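Local coordinates for protein beta-glucuronidase (uncultured Clostridium sp., PDB 6U7J) that hydrolyses beta-glucuronides as a gut bacterial family 2 glycosidase, probably releasing oestrogens from their glucuronide conjugates, at residues L256-L267 and T277-I285. Residues are numbered along the deposited sequence; the frame is centred on the assembly and turned at random.
Sequences LWQPGSAYLYKL and TLPFGIRTI
Over one face of the F280 ring lies Y265 CB, 4.0 Å from the ring centroid in a CH-pi contact, while L267 N and L278 O sit at its edge, in plane. The F280 ring reaches across the hairpin because its chi1 of 73° sets CG between the backbone N and the carbonyl carbon. The Y265 ring in turn has Y263 CE1 above one face, offset toward the rim, and takes I282 CD1 obliquely, 3.5 Å from Y265 CE1; its hydroxyl hydrogen-bonds to Q255 N. At the W257 indole, Y263 O lies at the edge in plane and R283 CG approaches CE3 obliquely. The R283 guanidinium stands nearly perpendicular to the indole and carries I285 CD1 over the centre of one of its own faces.

Y265 and F280 belong to an antiparallel hairpin, strands 265-271 and 274-280. F280 N hydrogen-bonds to Y265 O at 2.8 Å, whereas the return bond from Y265 N to F280 O is weak, bent to 120°. Backbone hydrogen bonds also run from L267 N to L278 O and from L278 N to L267 O. Beyond Y265-F280 the regular pairing ends: a water bridges Y263 O and I282 N, and W257 N donates to I282 O at 2.7 Å, almost straight at 176°. Y265, L267 and F280 pack on I231, as in the family's beta-sandwich. Hydrogen bonds from W257 NE1 to D353 O and R283 NE to P407 O imply a polar link to the TIM barrel domain.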
loop_
_atom_site.group_PDB
_atom_site.type_symbol
_atom_site.label_atom_id
_atom_site.label_comp_id
_atom_site.label_asym_id
_atom_site.label_seq_id
_atom_site.Cartn_x
_atom_site.Cartn_y
_atom_site.Cartn_z
ATOM N N LEU B 256 27.359 6.619 39.218
ATOM C CA LEU B 256 27.940 6.121 37.985
ATOM C C LEU B 256 27.014 6.381 36.806
ATOM O O LEU B 256 25.791 6.489 36.950
ATOM C CB LEU B 256 28.242 4.625 38.102
ATOM C CG LEU B 256 29.361 4.253 39.089
ATOM C CD1 LEU B 256 29.685 2.771 39.030
ATOM C CD2 LEU B 256 30.607 5.080 38.824
ATOM N N TRP B 257 27.616 6.515 35.631
ATOM C CA TRP B 257 26.843 6.596 34.402
ATOM C C TRP B 257 26.503 5.167 33.991
ATOM O O TRP B 257 27.398 4.366 33.687
ATOM C CB TRP B 257 27.620 7.338 33.318
ATOM C CG TRP B 257 26.820 7.602 32.063
ATOM C CD1 TRP B 257 26.132 8.736 31.754
ATOM C CD2 TRP B 257 26.638 6.710 30.957
ATOM N NE1 TRP B 257 25.538 8.613 30.524
ATOM C CE2 TRP B 257 25.835 7.376 30.012
ATOM C CE3 TRP B 257 27.076 5.410 30.674
ATOM C CZ2 TRP B 257 25.453 6.791 28.810
ATOM C CZ3 TRP B 257 26.702 4.832 29.476
ATOM C CH2 TRP B 257 25.893 5.520 28.559
ATOM N N GLN B 258 25.212 4.836 34.007
ATOM C CA GLN B 258 24.831 3.465 33.720
ATOM C C GLN B 258 24.003 3.390 32.445
ATOM O O GLN B 258 23.205 4.299 32.174
ATOM C CB GLN B 258 24.022 2.855 34.881
ATOM C CG GLN B 258 24.762 2.850 36.223
ATOM C CD GLN B 258 25.657 1.629 36.422
ATOM O OE1 GLN B 258 26.035 0.940 35.461
ATOM N NE2 GLN B 258 26.009 1.360 37.679
ATOM N N PRO B 259 24.178 2.337 31.645
ATOM C CA PRO B 259 23.248 2.084 30.536
ATOM C C PRO B 259 21.816 2.106 31.043
ATOM O O PRO B 259 21.491 1.480 32.048
ATOM C CB PRO B 259 23.652 0.690 30.043
ATOM C CG PRO B 259 25.075 0.516 30.509
ATOM C CD PRO B 259 25.179 1.266 31.798
ATOM N N GLY B 260 20.964 2.877 30.369
ATOM C CA GLY B 260 19.584 3.011 30.789
ATOM C C GLY B 260 19.355 3.924 31.974
ATOM O O GLY B 260 18.193 4.226 32.285
ATOM N N SER B 261 20.421 4.394 32.647
ATOM C CA SER B 261 20.247 5.250 33.830
ATOM C C SER B 261 21.440 6.213 33.920
ATOM O O SER B 261 22.361 6.048 34.726
ATOM C CB SER B 261 20.111 4.433 35.114
ATOM O OG SER B 261 19.973 5.312 36.217
ATOM N N ALA B 262 21.394 7.259 33.105
ATOM C CA ALA B 262 22.524 8.166 32.983
ATOM C C ALA B 262 22.685 9.041 34.227
ATOM O O ALA B 262 21.705 9.455 34.848
ATOM C CB ALA B 262 22.349 9.044 31.742
ATOM N N TYR B 263 23.932 9.330 34.582
ATOM C CA TYR B 263 24.253 10.420 35.497
ATOM C C TYR B 263 25.377 11.240 34.878
ATOM O O TYR B 263 26.357 10.677 34.378
ATOM C CB TYR B 263 24.663 9.901 36.887
ATOM C CG TYR B 263 24.635 10.970 37.959
ATOM C CD1 TYR B 263 25.737 11.793 38.178
ATOM C CD2 TYR B 263 23.503 11.168 38.740
ATOM C CE1 TYR B 263 25.716 12.781 39.159
ATOM C CE2 TYR B 263 23.467 12.148 39.714
ATOM C CZ TYR B 263 24.578 12.950 39.924
ATOM O OH TYR B 263 24.542 13.926 40.890
ATOM N N LEU B 264 25.248 12.562 34.898
ATOM C CA LEU B 264 26.260 13.419 34.288
ATOM C C LEU B 264 26.724 14.463 35.286
ATOM O O LEU B 264 25.925 15.289 35.736
ATOM C CB LEU B 264 25.731 14.102 33.021
ATOM C CG LEU B 264 25.310 13.145 31.901
ATOM C CD1 LEU B 264 24.668 13.908 30.735
ATOM C CD2 LEU B 264 26.509 12.322 31.439
ATOM N N TYR B 265 28.009 14.427 35.626
ATOM C CA TYR B 265 28.633 15.542 36.321
ATOM C C TYR B 265 28.957 16.644 35.318
ATOM O O TYR B 265 28.883 16.452 34.106
ATOM C CB TYR B 265 29.901 15.092 37.050
ATOM C CG TYR B 265 29.631 14.158 38.203
ATOM C CD1 TYR B 265 29.495 12.790 37.991
ATOM C CD2 TYR B 265 29.499 14.640 39.507
ATOM C CE1 TYR B 265 29.235 11.924 39.044
ATOM C CE2 TYR B 265 29.233 13.775 40.568
ATOM C CZ TYR B 265 29.110 12.416 40.323
ATOM O OH TYR B 265 28.851 11.534 41.352
ATOM N N LYS B 266 29.316 17.818 35.827
ATOM C CA LYS B 266 29.729 18.921 34.970
ATOM C C LYS B 266 31.105 19.400 35.401
ATOM O O LYS B 266 31.320 19.688 36.583
ATOM C CB LYS B 266 28.719 20.075 35.006
ATOM C CG LYS B 266 27.265 19.650 34.849
ATOM C CD LYS B 266 26.451 20.123 36.043
ATOM C CE LYS B 266 25.012 19.638 35.992
ATOM N NZ LYS B 266 24.874 18.313 35.296
ATOM N N LEU B 267 32.036 19.447 34.447
ATOM C CA LEU B 267 33.311 20.141 34.618
ATOM C C LEU B 267 33.061 21.620 34.347
ATOM O O LEU B 267 32.892 22.030 33.199
ATOM C CB LEU B 267 34.375 19.567 33.688
ATOM C CG LEU B 267 35.833 19.870 34.077
ATOM C CD1 LEU B 267 36.153 19.342 35.479
ATOM C CD2 LEU B 267 36.842 19.318 33.062
ATOM N N THR B 277 31.328 24.917 30.614
ATOM C CA THR B 277 30.751 23.843 31.425
ATOM C C THR B 277 30.554 22.595 30.568
ATOM O O THR B 277 29.678 22.564 29.693
ATOM C CB THR B 277 29.423 24.283 32.038
ATOM O OG1 THR B 277 29.620 25.501 32.759
ATOM C CG2 THR B 277 28.877 23.209 32.974
ATOM N N LEU B 278 31.350 21.561 30.837
ATOM C CA LEU B 278 31.333 20.320 30.072
ATOM C C LEU B 278 30.641 19.220 30.862
ATOM O O LEU B 278 31.129 18.852 31.943
ATOM C CB LEU B 278 32.762 19.900 29.726
ATOM C CG LEU B 278 32.898 18.577 28.974
ATOM C CD1 LEU B 278 32.516 18.745 27.496
ATOM C CD2 LEU B 278 34.306 18.047 29.101
ATOM N N PRO B 279 29.521 18.667 30.384
ATOM C CA PRO B 279 28.979 17.455 31.013
ATOM C C PRO B 279 29.896 16.273 30.756
ATOM O O PRO B 279 30.594 16.216 29.745
ATOM C CB PRO B 279 27.621 17.259 30.325
ATOM C CG PRO B 279 27.357 18.566 29.565
ATOM C CD PRO B 279 28.692 19.136 29.260
ATOM N N PHE B 280 29.915 15.334 31.698
ATOM C CA PHE B 280 30.664 14.098 31.494
ATOM C C PHE B 280 30.098 13.030 32.417
ATOM O O PHE B 280 29.307 13.316 33.324
ATOM C CB PHE B 280 32.174 14.296 31.706
ATOM C CG PHE B 280 32.582 14.464 33.151
ATOM C CD1 PHE B 280 32.563 15.717 33.754
ATOM C CD2 PHE B 280 33.011 13.372 33.896
ATOM C CE1 PHE B 280 32.945 15.879 35.088
ATOM C CE2 PHE B 280 33.393 13.525 35.241
ATOM C CZ PHE B 280 33.361 14.780 35.836
ATOM N N GLY B 281 30.488 11.788 32.158
ATOM C CA GLY B 281 29.983 10.663 32.919
ATOM C C GLY B 281 31.108 9.797 33.440
ATOM O O GLY B 281 32.130 9.606 32.782
ATOM N N ILE B 282 30.901 9.257 34.636
ATOM C CA ILE B 282 31.862 8.341 35.240
ATOM C C ILE B 282 31.377 6.921 35.005
ATOM O O ILE B 282 30.304 6.534 35.490
ATOM C CB ILE B 282 32.052 8.617 36.740
ATOM C CG1 ILE B 282 32.450 10.083 36.967
ATOM C CG2 ILE B 282 33.086 7.643 37.316
ATOM C CD1 ILE B 282 32.395 10.522 38.421
ATOM N N ARG B 283 32.174 6.144 34.278
ATOM C CA ARG B 283 31.838 4.758 33.992
ATOM C C ARG B 283 33.066 4.072 33.427
ATOM O O ARG B 283 33.858 4.690 32.711
ATOM C CB ARG B 283 30.671 4.644 32.995
ATOM C CG ARG B 283 30.881 5.387 31.675
ATOM C CD ARG B 283 31.234 4.421 30.574
ATOM N NE ARG B 283 31.577 5.070 29.310
ATOM C CZ ARG B 283 32.809 5.456 28.987
ATOM N NH1 ARG B 283 33.808 5.289 29.851
ATOM N NH2 ARG B 283 33.044 6.017 27.809
ATOM N N THR B 284 33.199 2.787 33.731
ATOM C CA THR B 284 34.346 2.005 33.299
ATOM C C THR B 284 33.945 0.998 32.235
ATOM O O THR B 284 32.810 0.513 32.207
ATOM C CB THR B 284 34.972 1.253 34.469
ATOM O OG1 THR B 284 34.061 0.228 34.902
ATOM C CG2 THR B 284 35.252 2.200 35.615
ATOM N N ILE B 285 34.918 0.657 31.394
ATOM C CA ILE B 285 34.769 -0.329 30.339
ATOM C C ILE B 285 35.882 -1.343 30.472
ATOM O O ILE B 285 37.053 -0.964 30.533
ATOM C CB ILE B 285 34.846 0.297 28.939
ATOM C CG1 ILE B 285 33.842 1.429 28.779
ATOM C CG2 ILE B 285 34.698 -0.803 27.879
ATOM C CD1 ILE B 285 34.038 2.179 27.484
HETATM O O HOH W 1 28.567 9.818 36.015
#